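Local coordinates for protein homoprotocatechuate 2,3-dioxygenase (Brevibacterium fuscum, PDB 4Z6M) that catalyses the extradiol cleavage of the aromatic ring of homoprotocatechuate by dioxygen at an iron(II) centre, at residues E4-P8 and K168-D172; E48-L53 and L64-K68; V71-K75 and S309-D313; G111-L116 and E127-T133; L122-Y126 and N157-P161. The protein carries 1 engineered substitution. All blocks are in the same frame, centred on the assembly; numbering follows the deposited sequence.

Contact 1. Residues E4-P8 and K168-D172; sequences EIPKP and KYLED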
# COMPACT_ATOMS: atom_id res chain seq x y z
N GLU A 4 -24.32 -36.93 -18.22
CA GLU A 4 -22.90 -36.97 -17.74
C GLU A 4 -21.95 -37.00 -18.94
O GLU A 4 -22.19 -37.72 -19.91
CB GLU A 4 -22.65 -38.18 -16.83
CG GLU A 4 -21.29 -38.20 -16.15
CD GLU A 4 -20.83 -39.61 -15.78
OE1 GLU A 4 -20.62 -40.44 -16.69
OE2 GLU A 4 -20.68 -39.87 -14.57
N ILE A 5 -20.90 -36.20 -18.87
CA ILE A 5 -19.85 -36.22 -19.87
C ILE A 5 -18.88 -37.35 -19.49
O ILE A 5 -18.34 -37.34 -18.39
CB ILE A 5 -19.13 -34.85 -19.95
CG1 ILE A 5 -20.14 -33.75 -20.34
CG2 ILE A 5 -17.95 -34.93 -20.92
CD1 ILE A 5 -19.74 -32.32 -20.03
N PRO A 6 -18.66 -38.33 -20.39
CA PRO A 6 -17.85 -39.46 -19.96
C PRO A 6 -16.37 -39.11 -19.83
O PRO A 6 -15.89 -38.18 -20.48
CB PRO A 6 -18.05 -40.49 -21.09
CG PRO A 6 -18.34 -39.65 -22.29
CD PRO A 6 -19.16 -38.49 -21.77
N LYS A 7 -15.67 -39.85 -18.98
CA LYS A 7 -14.22 -39.73 -18.86
C LYS A 7 -13.55 -40.52 -19.98
O LYS A 7 -13.71 -41.75 -20.03
CB LYS A 7 -13.76 -40.27 -17.51
CG LYS A 7 -12.26 -40.15 -17.28
CD LYS A 7 -11.85 -40.67 -15.92
CE LYS A 7 -10.34 -40.76 -15.83
NZ LYS A 7 -9.86 -41.13 -14.47
N PRO A 8 -12.78 -39.85 -20.85
CA PRO A 8 -12.10 -40.59 -21.90
C PRO A 8 -11.12 -41.64 -21.39
O PRO A 8 -10.57 -41.50 -20.29
CB PRO A 8 -11.38 -39.51 -22.70
CG PRO A 8 -12.18 -38.27 -22.45
CD PRO A 8 -12.61 -38.39 -21.01
N LYS A 168 -17.53 -31.91 -13.36
CA LYS A 168 -17.02 -33.26 -13.58
C LYS A 168 -16.12 -33.33 -14.82
O LYS A 168 -15.03 -33.92 -14.77
CB LYS A 168 -18.18 -34.24 -13.69
CG LYS A 168 -17.74 -35.68 -13.63
CD LYS A 168 -17.50 -36.28 -14.99
CE LYS A 168 -17.64 -37.79 -14.92
NZ LYS A 168 -16.98 -38.37 -16.11
N TYR A 169 -16.55 -32.69 -15.90
CA TYR A 169 -15.78 -32.65 -17.13
C TYR A 169 -14.42 -31.97 -16.93
O TYR A 169 -13.39 -32.48 -17.34
CB TYR A 169 -16.61 -32.01 -18.25
CG TYR A 169 -15.83 -31.19 -19.26
CD1 TYR A 169 -14.99 -31.79 -20.19
CD2 TYR A 169 -15.94 -29.82 -19.27
CE1 TYR A 169 -14.28 -31.04 -21.11
CE2 TYR A 169 -15.23 -29.05 -20.19
CZ TYR A 169 -14.41 -29.67 -21.10
OH TYR A 169 -13.72 -28.92 -22.00
N LEU A 170 -14.42 -30.83 -16.23
CA LEU A 170 -13.17 -30.11 -15.97
C LEU A 170 -12.28 -30.87 -15.02
O LEU A 170 -11.06 -30.83 -15.17
CB LEU A 170 -13.43 -28.68 -15.49
CG LEU A 170 -13.99 -27.73 -16.55
CD1 LEU A 170 -14.37 -26.40 -15.93
CD2 LEU A 170 -13.05 -27.50 -17.72
N GLU A 171 -12.85 -31.61 -14.06
CA GLU A 171 -12.03 -32.45 -13.20
C GLU A 171 -11.34 -33.57 -13.97
O GLU A 171 -10.16 -33.85 -13.75
CB GLU A 171 -12.86 -33.01 -12.05
CG GLU A 171 -13.24 -31.96 -11.01
CD GLU A 171 -14.16 -32.53 -9.95
OE1 GLU A 171 -15.04 -33.36 -10.27
OE2 GLU A 171 -13.97 -32.16 -8.79
N ASP A 172 -12.08 -34.20 -14.87
CA ASP A 172 -11.49 -35.26 -15.70
C ASP A 172 -10.36 -34.70 -16.53
O ASP A 172 -9.35 -35.35 -16.78
CB ASP A 172 -12.57 -35.87 -16.62
CG ASP A 172 -13.54 -36.79 -15.87
OD1 ASP A 172 -13.25 -37.24 -14.75
OD2 ASP A 172 -14.60 -37.09 -16.45
O HOH W 1 -17.37 -40.98 -15.94
O HOH W 2 -15.15 -35.92 -18.79
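CD1 of Ile5 comes at the Tyr169 ring obliquely, neither squarely over a face nor at an edge, and lies 3.6 Å from Tyr169 CB. The other flat group, the Asp172 carboxylate, has the aliphatic chain of Lys7 against it, with Lys7 CB 3.5 Å from Asp172 OD2. Both flat groups belong to helix 163-172 of the second glyoxalase-type family region, over which the extended N-terminal residues 4-8 pass without forming regular structure. The phenol end of Tyr169 leads away, to Asp120 and Tyr94. Lys168 lies alongside Asp172 and reaches the backbone of 4-8: the bend at chi2 (-93°) turns its chain toward Ile5, where NZ donates to Ile5 O at 2.8 Å, in the carbonyl plane with a C=O...N angle of 158°. Lys168 NZ also forms a salt bridge one helical turn on, at 2.7 Å to Asp172 OD2, which accepts through its syn lone pair. Glu4 adds a looser electrostatic neighbour, its OE1 4.2 Å from Lys168 NZ and therefore beyond a salt bridge. Water 2 is a second donor to Asp172 OD2, at 2.7 Å, and also donates to Pro6 O at 2.9 Å.

Contact 2. Residues E48-L53 and L64-K68; sequences ENQIYL and LVLTK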
# COMPACT_ATOMS: atom_id res chain seq x y z
N GLU A 48 -4.51 -3.26 -38.52
CA GLU A 48 -5.82 -2.68 -38.67
C GLU A 48 -6.96 -3.58 -38.20
O GLU A 48 -8.11 -3.13 -38.10
CB GLU A 48 -6.05 -2.30 -40.15
CG GLU A 48 -5.00 -1.34 -40.72
CD GLU A 48 -5.09 0.06 -40.14
OE1 GLU A 48 -6.08 0.37 -39.43
OE2 GLU A 48 -4.17 0.87 -40.41
N ASN A 49 -6.66 -4.86 -38.03
CA ASN A 49 -7.66 -5.86 -37.66
C ASN A 49 -7.53 -6.44 -36.25
O ASN A 49 -8.52 -6.95 -35.71
CB ASN A 49 -7.58 -7.01 -38.65
CG ASN A 49 -8.08 -6.60 -40.01
OD1 ASN A 49 -9.22 -6.21 -40.14
ND2 ASN A 49 -7.23 -6.63 -40.99
N GLN A 50 -6.33 -6.38 -35.66
CA GLN A 50 -6.08 -7.03 -34.38
C GLN A 50 -5.10 -6.23 -33.54
O GLN A 50 -4.22 -5.56 -34.06
CB GLN A 50 -5.48 -8.42 -34.56
CG GLN A 50 -6.38 -9.43 -35.26
CD GLN A 50 -5.74 -10.80 -35.33
OE1 GLN A 50 -4.64 -10.96 -35.85
NE2 GLN A 50 -6.41 -11.79 -34.78
N ILE A 51 -5.27 -6.34 -32.23
CA ILE A 51 -4.31 -5.83 -31.26
C ILE A 51 -3.97 -6.94 -30.31
O ILE A 51 -4.86 -7.59 -29.75
CB ILE A 51 -4.87 -4.63 -30.48
CG1 ILE A 51 -5.30 -3.52 -31.47
CG2 ILE A 51 -3.85 -4.13 -29.47
CD1 ILE A 51 -6.11 -2.43 -30.84
N TYR A 52 -2.68 -7.17 -30.14
CA TYR A 52 -2.16 -8.24 -29.29
C TYR A 52 -1.55 -7.57 -28.06
O TYR A 52 -0.67 -6.72 -28.20
CB TYR A 52 -1.07 -9.03 -30.00
CG TYR A 52 -1.58 -9.89 -31.14
CD1 TYR A 52 -1.96 -9.33 -32.36
CD2 TYR A 52 -1.63 -11.27 -31.01
CE1 TYR A 52 -2.44 -10.12 -33.40
CE2 TYR A 52 -2.10 -12.07 -32.04
CZ TYR A 52 -2.50 -11.50 -33.23
OH TYR A 52 -2.98 -12.32 -34.23
N LEU A 53 -2.01 -7.96 -26.87
CA LEU A 53 -1.68 -7.29 -25.63
C LEU A 53 -1.15 -8.27 -24.60
O LEU A 53 -1.59 -9.43 -24.55
CB LEU A 53 -2.93 -6.63 -25.03
CG LEU A 53 -3.57 -5.56 -25.91
CD1 LEU A 53 -4.96 -5.21 -25.40
CD2 LEU A 53 -2.68 -4.33 -25.99
N LEU A 64 -3.99 -11.33 -24.42
CA LEU A 64 -5.28 -10.87 -24.91
C LEU A 64 -5.11 -10.50 -26.37
O LEU A 64 -4.21 -9.74 -26.71
CB LEU A 64 -5.79 -9.69 -24.09
CG LEU A 64 -7.18 -9.17 -24.37
CD1 LEU A 64 -8.24 -10.22 -24.04
CD2 LEU A 64 -7.44 -7.92 -23.55
N VAL A 65 -5.96 -11.06 -27.23
CA VAL A 65 -6.04 -10.67 -28.63
C VAL A 65 -7.39 -10.03 -28.85
O VAL A 65 -8.43 -10.65 -28.58
CB VAL A 65 -5.86 -11.88 -29.58
CG1 VAL A 65 -5.82 -11.39 -31.03
CG2 VAL A 65 -4.59 -12.62 -29.25
N LEU A 66 -7.39 -8.80 -29.33
CA LEU A 66 -8.62 -8.11 -29.73
C LEU A 66 -8.70 -8.22 -31.25
O LEU A 66 -7.80 -7.77 -31.96
CB LEU A 66 -8.59 -6.64 -29.32
CG LEU A 66 -8.25 -6.36 -27.86
CD1 LEU A 66 -8.17 -4.85 -27.63
CD2 LEU A 66 -9.24 -7.04 -26.92
N THR A 67 -9.78 -8.83 -31.74
CA THR A 67 -9.97 -9.08 -33.18
C THR A 67 -11.22 -8.34 -33.62
O THR A 67 -12.28 -8.55 -33.08
CB THR A 67 -10.08 -10.58 -33.46
OG1 THR A 67 -8.85 -11.23 -33.14
CG2 THR A 67 -10.43 -10.86 -34.91
N LYS A 68 -11.09 -7.50 -34.64
CA LYS A 68 -12.23 -6.79 -35.17
C LYS A 68 -13.21 -7.79 -35.81
O LYS A 68 -12.79 -8.68 -36.55
CB LYS A 68 -11.76 -5.79 -36.23
CG LYS A 68 -12.85 -4.92 -36.85
CD LYS A 68 -12.21 -4.08 -37.95
CE LYS A 68 -13.27 -3.43 -38.83
NZ LYS A 68 -14.30 -2.71 -38.03
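Val65 lays CG1 over one face of the Tyr52 ring, 4.0 Å from the centroid and 15° off the ring normal, a CH-pi contact displaced toward the rim. Its other methyl, CG2, reaches Tyr52 CD2 at 3.7 Å, so both branches of the valine bear on the ring. The two residues form a non-hydrogen-bonded pair in the antiparallel hairpin of strands 50-54 and 64-68, whose short axes run 173° apart. The flanking pairs Ile51-Leu66 and Leu53-Leu64 are hydrogen-bonded. Of their bonds, Leu66 N to Ile51 O is nearly straight (173°), while Leu64 N to Leu53 O is more bent and longer at 3.1 Å. On the face opposite Tyr52, Leu53 CD1 meets Leu66 CD1 at 3.9 Å and Leu64 CD2 a little farther off; Tyr35 of helix 28-38 packs on all three leucines.

On the same face as Tyr52 and Val65, Gln50 has its chain extended beyond CG and lies beside Thr67, pointing the same way. Gln50 NE2 donates to Thr67 OG1 at 3.0 Å, with the hydroxyl close to the amide plane. Its other end, OE1, accepts from Tyr52 OH at 2.7 Å, although this donor stands well above the carbonyl plane. Tyr52 OH is also bonded to Lys110 N, and Thr67 OG1 to Glu22 OE2. With the tyrosine donating to OE1 and the amide nitrogen donating to threonine, the orientation of the Gln50 amide is fixed, and the threonine proton probably goes to Glu22.

Contact 3. Residues V71-K75 and S309-D313; sequences VAALK and SKVLD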
# COMPACT_ATOMS: atom_id res chain seq x y z
N VAL A 71 -19.74 -9.08 -34.54
CA VAL A 71 -20.49 -9.37 -33.32
C VAL A 71 -19.47 -9.62 -32.21
O VAL A 71 -18.68 -10.56 -32.26
CB VAL A 71 -21.42 -10.59 -33.48
CG1 VAL A 71 -22.15 -10.90 -32.17
CG2 VAL A 71 -22.43 -10.32 -34.58
N ALA A 72 -19.52 -8.78 -31.18
CA ALA A 72 -18.65 -8.95 -30.02
C ALA A 72 -18.91 -10.27 -29.31
O ALA A 72 -20.07 -10.63 -29.05
CB ALA A 72 -18.84 -7.81 -29.05
N ALA A 73 -17.85 -11.01 -29.02
CA ALA A 73 -17.95 -12.39 -28.54
C ALA A 73 -16.58 -12.91 -28.14
O ALA A 73 -15.56 -12.38 -28.59
CB ALA A 73 -18.54 -13.29 -29.61
N LEU A 74 -16.55 -13.95 -27.30
CA LEU A 74 -15.33 -14.73 -27.10
C LEU A 74 -15.08 -15.61 -28.33
O LEU A 74 -15.95 -16.39 -28.71
CB LEU A 74 -15.48 -15.62 -25.87
CG LEU A 74 -14.32 -16.61 -25.65
CD1 LEU A 74 -13.05 -15.90 -25.20
CD2 LEU A 74 -14.69 -17.71 -24.68
N LYS A 75 -13.91 -15.47 -28.96
CA LYS A 75 -13.50 -16.35 -30.05
C LYS A 75 -12.73 -17.58 -29.57
O LYS A 75 -12.91 -18.68 -30.10
CB LYS A 75 -12.69 -15.57 -31.11
CG LYS A 75 -12.35 -16.36 -32.35
CD LYS A 75 -11.98 -15.47 -33.52
CE LYS A 75 -11.59 -16.34 -34.70
NZ LYS A 75 -11.75 -15.63 -35.99
N SER A 309 -20.84 -12.38 -22.02
CA SER A 309 -20.55 -12.29 -23.45
C SER A 309 -20.93 -13.54 -24.23
O SER A 309 -20.74 -14.65 -23.77
CB SER A 309 -19.06 -12.02 -23.66
OG SER A 309 -18.65 -10.81 -23.03
N LYS A 310 -21.39 -13.34 -25.47
CA LYS A 310 -21.54 -14.42 -26.43
C LYS A 310 -20.23 -15.15 -26.65
O LYS A 310 -19.15 -14.54 -26.48
CB LYS A 310 -22.03 -13.84 -27.76
CG LYS A 310 -23.36 -13.12 -27.67
CD LYS A 310 -23.66 -12.29 -28.93
CE LYS A 310 -24.76 -11.27 -28.67
NZ LYS A 310 -25.13 -10.53 -29.91
N VAL A 311 -20.30 -16.41 -27.06
CA VAL A 311 -19.11 -17.14 -27.49
C VAL A 311 -19.33 -17.66 -28.90
O VAL A 311 -20.44 -17.96 -29.30
CB VAL A 311 -18.69 -18.28 -26.53
CG1 VAL A 311 -18.74 -17.81 -25.09
CG2 VAL A 311 -19.49 -19.55 -26.72
N LEU A 312 -18.23 -17.80 -29.64
CA LEU A 312 -18.29 -18.29 -31.02
C LEU A 312 -17.95 -19.76 -31.11
O LEU A 312 -17.19 -20.29 -30.30
CB LEU A 312 -17.33 -17.52 -31.91
CG LEU A 312 -17.51 -15.99 -31.91
CD1 LEU A 312 -16.57 -15.34 -32.90
CD2 LEU A 312 -18.95 -15.59 -32.21
N ASP A 313 -18.54 -20.42 -32.11
CA ASP A 313 -18.09 -21.73 -32.53
C ASP A 313 -16.89 -21.59 -33.49
O ASP A 313 -16.41 -20.47 -33.75
CB ASP A 313 -19.29 -22.51 -33.13
CG ASP A 313 -19.78 -21.97 -34.47
OD1 ASP A 313 -19.05 -21.25 -35.18
OD2 ASP A 313 -20.96 -22.26 -34.80
O HOH W 3 -20.80 -10.61 -26.41
O HOH W 4 -22.41 -9.14 -29.21
O HOH W 5 -13.99 -19.49 -32.51
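The backbones of 73-75 and 310-312 run in the same direction through a single bridge at Leu74-Val311, with Leu74 N donating to Lys310 O and Leu74 O accepting from Leu312 N, each at 2.8 Å. This is a local extension of a mixed sheet of the glyoxalase-type fold. At the start of strand 73-81, Ala73 and Lys75 bond to Val24 and Glu22 of strand 15-25, while Leu74 turns its amide and carbonyl the other way, to the loop. The loop thus lies along the strand just ahead of where strand 125-129 takes over as its neighbour.

Three pairs of side chains close the contact. CD2 of Leu312 presses on Ala73 CB at 3.5 Å, tighter than usual van der Waals contact; chi1 of -55°, with CG opposite the carbonyl carbon, directs the leucine branch onto that methyl. Leu74 and Val311 lie side by side and point the same way, with Leu74 CB 4.0 Å from Val311 CG1, and Pro125 packs on both. Lys310, stretched out beyond CG, crosses the Val71 side chain at about a right angle and offers its methylenes, Lys310 CD lying 3.8 Å from Val71 CG1.

Water completes the joint at both ends. Water 3 donates to Ala72 O at 2.7 Å and accepts from Lys310 N. Beyond the bridge, where Lys75 and Asp313 have no direct backbone bond, water 5 donates to Lys75 O at 2.8 Å and to Asp313 O at 2.9 Å.

Contact 4. Residues G111-L116 and E127-T133; sequences GIGDAL and EFFFETT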
# COMPACT_ATOMS: atom_id res chain seq x y z
N GLY A 111 2.00 -15.27 -33.00
CA GLY A 111 2.74 -15.51 -31.76
C GLY A 111 2.39 -16.80 -31.06
O GLY A 111 2.94 -17.08 -30.00
N ILE A 112 1.48 -17.59 -31.66
CA ILE A 112 1.21 -18.95 -31.24
C ILE A 112 1.51 -19.89 -32.39
O ILE A 112 1.18 -19.59 -33.54
CB ILE A 112 -0.26 -19.12 -30.81
CG1 ILE A 112 -0.65 -18.08 -29.77
CG2 ILE A 112 -0.48 -20.55 -30.32
CD1 ILE A 112 -0.07 -18.34 -28.39
N GLY A 113 2.18 -21.00 -32.06
CA GLY A 113 2.51 -22.06 -32.98
C GLY A 113 1.43 -23.13 -33.03
O GLY A 113 0.24 -22.81 -33.00
N ASP A 114 1.84 -24.39 -33.09
CA ASP A 114 0.93 -25.52 -33.24
C ASP A 114 -0.17 -25.43 -32.17
O ASP A 114 0.12 -25.36 -30.98
CB ASP A 114 1.74 -26.81 -33.16
CG ASP A 114 0.90 -28.06 -33.23
OD1 ASP A 114 -0.06 -28.08 -34.01
OD2 ASP A 114 1.22 -29.03 -32.48
N ALA A 115 -1.42 -25.40 -32.62
CA ALA A 115 -2.54 -25.12 -31.72
C ALA A 115 -3.75 -25.94 -32.10
O ALA A 115 -4.02 -26.15 -33.28
CB ALA A 115 -2.89 -23.65 -31.72
N LEU A 116 -4.49 -26.38 -31.09
CA LEU A 116 -5.76 -27.07 -31.26
C LEU A 116 -6.87 -26.20 -30.70
O LEU A 116 -6.82 -25.84 -29.52
CB LEU A 116 -5.74 -28.39 -30.51
CG LEU A 116 -7.04 -29.20 -30.57
CD1 LEU A 116 -7.12 -29.90 -31.92
CD2 LEU A 116 -7.13 -30.16 -29.42
N GLU A 127 -8.73 -23.30 -26.68
CA GLU A 127 -7.49 -23.58 -27.41
C GLU A 127 -6.46 -24.20 -26.47
O GLU A 127 -6.35 -23.79 -25.32
CB GLU A 127 -6.89 -22.32 -28.04
CG GLU A 127 -5.63 -22.61 -28.85
CD GLU A 127 -5.04 -21.38 -29.53
OE1 GLU A 127 -5.55 -20.99 -30.63
OE2 GLU A 127 -4.09 -20.81 -28.95
N PHE A 128 -5.70 -25.16 -26.99
CA PHE A 128 -4.54 -25.72 -26.33
C PHE A 128 -3.34 -25.55 -27.24
O PHE A 128 -3.40 -25.86 -28.44
CB PHE A 128 -4.76 -27.19 -26.04
CG PHE A 128 -5.95 -27.44 -25.17
CD1 PHE A 128 -5.83 -27.36 -23.79
CD2 PHE A 128 -7.21 -27.64 -25.72
CE1 PHE A 128 -6.93 -27.53 -22.97
CE2 PHE A 128 -8.31 -27.81 -24.91
CZ PHE A 128 -8.17 -27.76 -23.54
N PHE A 129 -2.26 -25.04 -26.67
CA PHE A 129 -1.02 -24.82 -27.44
C PHE A 129 0.16 -24.96 -26.48
O PHE A 129 0.00 -24.74 -25.27
CB PHE A 129 -1.01 -23.43 -28.09
CG PHE A 129 -0.79 -22.31 -27.10
CD1 PHE A 129 -1.86 -21.76 -26.42
CD2 PHE A 129 0.50 -21.89 -26.78
CE1 PHE A 129 -1.65 -20.79 -25.45
CE2 PHE A 129 0.71 -20.91 -25.82
CZ PHE A 129 -0.37 -20.36 -25.16
N PHE A 130 1.33 -25.31 -27.04
CA PHE A 130 2.61 -25.17 -26.34
C PHE A 130 3.46 -24.04 -26.95
O PHE A 130 3.90 -23.12 -26.23
CB PHE A 130 3.40 -26.47 -26.34
CG PHE A 130 4.79 -26.29 -25.82
CD1 PHE A 130 5.02 -26.21 -24.47
CD2 PHE A 130 5.85 -26.08 -26.70
CE1 PHE A 130 6.29 -25.98 -23.99
CE2 PHE A 130 7.12 -25.87 -26.23
CZ PHE A 130 7.34 -25.81 -24.88
N GLU A 131 3.69 -24.09 -28.27
CA GLU A 131 4.60 -23.16 -28.93
C GLU A 131 4.07 -21.73 -28.90
O GLU A 131 2.93 -21.47 -29.27
CB GLU A 131 4.84 -23.55 -30.40
CG GLU A 131 5.41 -24.95 -30.62
CD GLU A 131 5.48 -25.40 -32.08
OE1 GLU A 131 4.77 -24.86 -33.00
OE2 GLU A 131 6.28 -26.34 -32.30
N THR A 132 4.92 -20.80 -28.47
CA THR A 132 4.59 -19.39 -28.47
C THR A 132 5.87 -18.56 -28.59
O THR A 132 6.93 -18.94 -28.07
CB THR A 132 3.75 -18.98 -27.24
OG1 THR A 132 3.46 -17.56 -27.28
CG2 THR A 132 4.45 -19.31 -25.95
N THR A 133 5.78 -17.43 -29.29
CA THR A 133 6.91 -16.53 -29.45
C THR A 133 7.16 -15.81 -28.13
O THR A 133 6.28 -15.14 -27.61
CB THR A 133 6.58 -15.50 -30.54
OG1 THR A 133 6.30 -16.20 -31.74
CG2 THR A 133 7.75 -14.53 -30.76
O HOH W 6 2.23 -26.09 -29.62
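Ile112 reaches over Phe129 just ahead of the antiparallel hairpin of strands 115-119 and 125-129, and its two branches divide the work. From CB, the CG2 methyl sits opposite the backbone N and lands 3.7 Å from Phe129 CB, with Glu127 OE2 also close by. The other branch turns at CG1 (chi2 -74°) and carries CD1 over one face of the Phe129 ring, 3.8 Å from the centroid and 14° off the normal, a CH-pi contact. The same CD1 methyl touches Thr132 OG1.

Backbone bonds on both sides of this cluster hold one register. In the regular part, Leu116 and Phe128 form a hydrogen-bonded pair, Phe128 N donating to Leu116 O at 2.8 Å. Farther along, past the ends of the strands, Gly113 N bonds to Glu131 O. Gly111 O takes two donors: Thr132 OG1 at 2.8 Å, almost in line with the carbonyl, and Thr133 N from above the carbonyl plane.

Glu131 reaches across to the other chain with its side chain extended, OE1 accepting from Asp114 N at 3.0 Å; the bond is nearly straight at the hydrogen (175°) yet approaches from above the carboxylate plane. Asp114 itself turns to a salt bridge with Arg103. Ala115 CB rests against the Glu127 carboxyl group, whose oxygens are held by Tyr20 and Arg117. Between Asp114 and Phe130 the chains part, and water 6 fills in, donating to Asp114 O at 2.6 Å and accepting from Glu131 N at 2.8 Å.

Contact 5. Residues L122-Y126 and N157-P161; sequences LGFPY and NQVTP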
# COMPACT_ATOMS: atom_id res chain seq x y z
N LEU A 122 -19.28 -28.12 -23.23
CA LEU A 122 -20.13 -27.04 -22.74
C LEU A 122 -20.36 -25.94 -23.75
O LEU A 122 -20.96 -24.91 -23.44
CB LEU A 122 -19.55 -26.43 -21.44
CG LEU A 122 -19.25 -27.42 -20.31
CD1 LEU A 122 -18.65 -26.69 -19.11
CD2 LEU A 122 -20.49 -28.22 -19.92
N GLY A 123 -19.83 -26.13 -24.96
CA GLY A 123 -20.03 -25.16 -26.04
C GLY A 123 -18.99 -24.07 -26.14
O GLY A 123 -19.18 -23.10 -26.88
N PHE A 124 -17.89 -24.20 -25.39
CA PHE A 124 -16.89 -23.14 -25.33
C PHE A 124 -15.75 -23.42 -26.29
O PHE A 124 -15.33 -24.56 -26.46
CB PHE A 124 -16.35 -22.96 -23.91
CG PHE A 124 -17.30 -22.30 -22.99
CD1 PHE A 124 -18.24 -23.05 -22.32
CD2 PHE A 124 -17.29 -20.93 -22.81
CE1 PHE A 124 -19.15 -22.44 -21.47
CE2 PHE A 124 -18.20 -20.32 -21.98
CZ PHE A 124 -19.12 -21.08 -21.29
N PRO A 125 -15.21 -22.35 -26.90
CA PRO A 125 -14.08 -22.47 -27.81
C PRO A 125 -12.79 -22.45 -27.00
O PRO A 125 -12.26 -21.38 -26.68
CB PRO A 125 -14.23 -21.23 -28.70
CG PRO A 125 -14.90 -20.23 -27.85
CD PRO A 125 -15.80 -20.99 -26.91
N TYR A 126 -12.30 -23.63 -26.68
CA TYR A 126 -11.02 -23.78 -25.98
C TYR A 126 -9.89 -23.90 -26.99
O TYR A 126 -10.05 -24.56 -28.02
CB TYR A 126 -11.03 -25.02 -25.09
CG TYR A 126 -11.63 -24.89 -23.70
CD1 TYR A 126 -12.36 -23.79 -23.28
CD2 TYR A 126 -11.37 -25.89 -22.78
CE1 TYR A 126 -12.83 -23.70 -21.96
CE2 TYR A 126 -11.84 -25.81 -21.47
CZ TYR A 126 -12.58 -24.72 -21.07
OH TYR A 126 -13.00 -24.63 -19.77
N ASN A 157 -13.77 -16.95 -16.48
CA ASN A 157 -14.97 -17.40 -15.79
C ASN A 157 -16.08 -17.58 -16.83
O ASN A 157 -16.33 -16.66 -17.61
CB ASN A 157 -15.37 -16.41 -14.69
CG ASN A 157 -16.51 -16.90 -13.83
OD1 ASN A 157 -17.60 -17.19 -14.33
ND2 ASN A 157 -16.28 -17.00 -12.52
N GLN A 158 -16.67 -18.77 -16.85
CA GLN A 158 -17.65 -19.22 -17.86
C GLN A 158 -19.03 -19.34 -17.25
O GLN A 158 -19.18 -19.89 -16.16
CB GLN A 158 -17.22 -20.60 -18.33
CG GLN A 158 -15.82 -20.65 -18.91
CD GLN A 158 -15.35 -22.05 -19.20
OE1 GLN A 158 -14.24 -22.44 -18.87
NE2 GLN A 158 -16.21 -22.83 -19.82
N VAL A 159 -20.05 -18.87 -17.95
CA VAL A 159 -21.43 -19.11 -17.55
C VAL A 159 -21.95 -20.36 -18.26
O VAL A 159 -21.90 -20.46 -19.49
CB VAL A 159 -22.35 -17.92 -17.87
CG1 VAL A 159 -23.72 -18.14 -17.26
CG2 VAL A 159 -21.78 -16.58 -17.43
N THR A 160 -22.49 -21.29 -17.48
CA THR A 160 -22.94 -22.58 -18.00
C THR A 160 -24.16 -23.01 -17.17
O THR A 160 -24.23 -22.74 -15.97
CB THR A 160 -21.79 -23.63 -17.98
OG1 THR A 160 -22.12 -24.73 -18.83
CG2 THR A 160 -21.49 -24.15 -16.60
N PRO A 161 -25.16 -23.67 -17.79
CA PRO A 161 -26.43 -23.87 -17.05
C PRO A 161 -26.38 -24.96 -15.98
O PRO A 161 -27.14 -24.88 -15.01
CB PRO A 161 -27.44 -24.21 -18.15
CG PRO A 161 -26.60 -24.67 -19.29
CD PRO A 161 -25.32 -23.90 -19.24
O HOH W 7 -22.58 -24.08 -21.40
O HOH W 8 -15.63 -25.54 -20.31
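Gln158 stands between two aromatic residues, its amide nitrogen against one and its oxygen against the other. Its extended chain carries the amide to the Phe124 ring, and the rotation about the last bond (chi3 -134°) puts NE2 over the ring centre, 3.2 Å above the plane. The amide is not stacked flat on the ring, since the two planes are 62° apart. CB of the same glutamine backs the far end of the ring, 3.5 Å from Phe124 CZ, and Val159 O lies in the ring plane at that edge, 3.4 Å from CZ.

In Tyr126, chi1 of -84° sets CG anti to the carbonyl carbon and aims the hydroxyl at the glutamine. Tyr126 OH donates to Gln158 OE1 at 2.7 Å, in the carbonyl plane and on a lone pair. Thr202 OG1 is a second partner of OE1, and NE2 donates to water 8 at 2.8 Å, so both ends of this buried amide are engaged and its rotation is fixed. At the other end, water 7 links Leu122 O to Thr160 OG1, 2.7 Å from each.

The contact lies between the two large mixed sheets. Strand 125-129 belongs to one, beside strand 73-81, whose Met77 packs on Phe124, Tyr126 and Gln158; strand 152-160 belongs to the other, flanked by strands 202-206 and 211-218. Helix 163-172 adds Tyr169 and Leu170, which pack on Tyr126.

In the fold
Contact 5 joins the two large sheets and touches two of the others. Contact 3, 11 Å away between centres, meets it through Pro125, which packs on Lys75 and Leu312. Contact 1, 14 Å away, meets it where Leu170 CD2 lies 3.5 Å from Tyr126 OH. Contacts 2 and 4 occupy hairpins on opposite flanks of strands 15-25 and 73-81 in one sheet, with centres 17 Å apart and no touch; contact 4 shares strand 125-129 with contact 5. The iron(II) is bound by His155, His214 and Glu267. Contact 5 comes to about 10 Å from it at the Gln158 side chain, on the strand that also carries His155, and contact 3 to about 14 Å at Leu74.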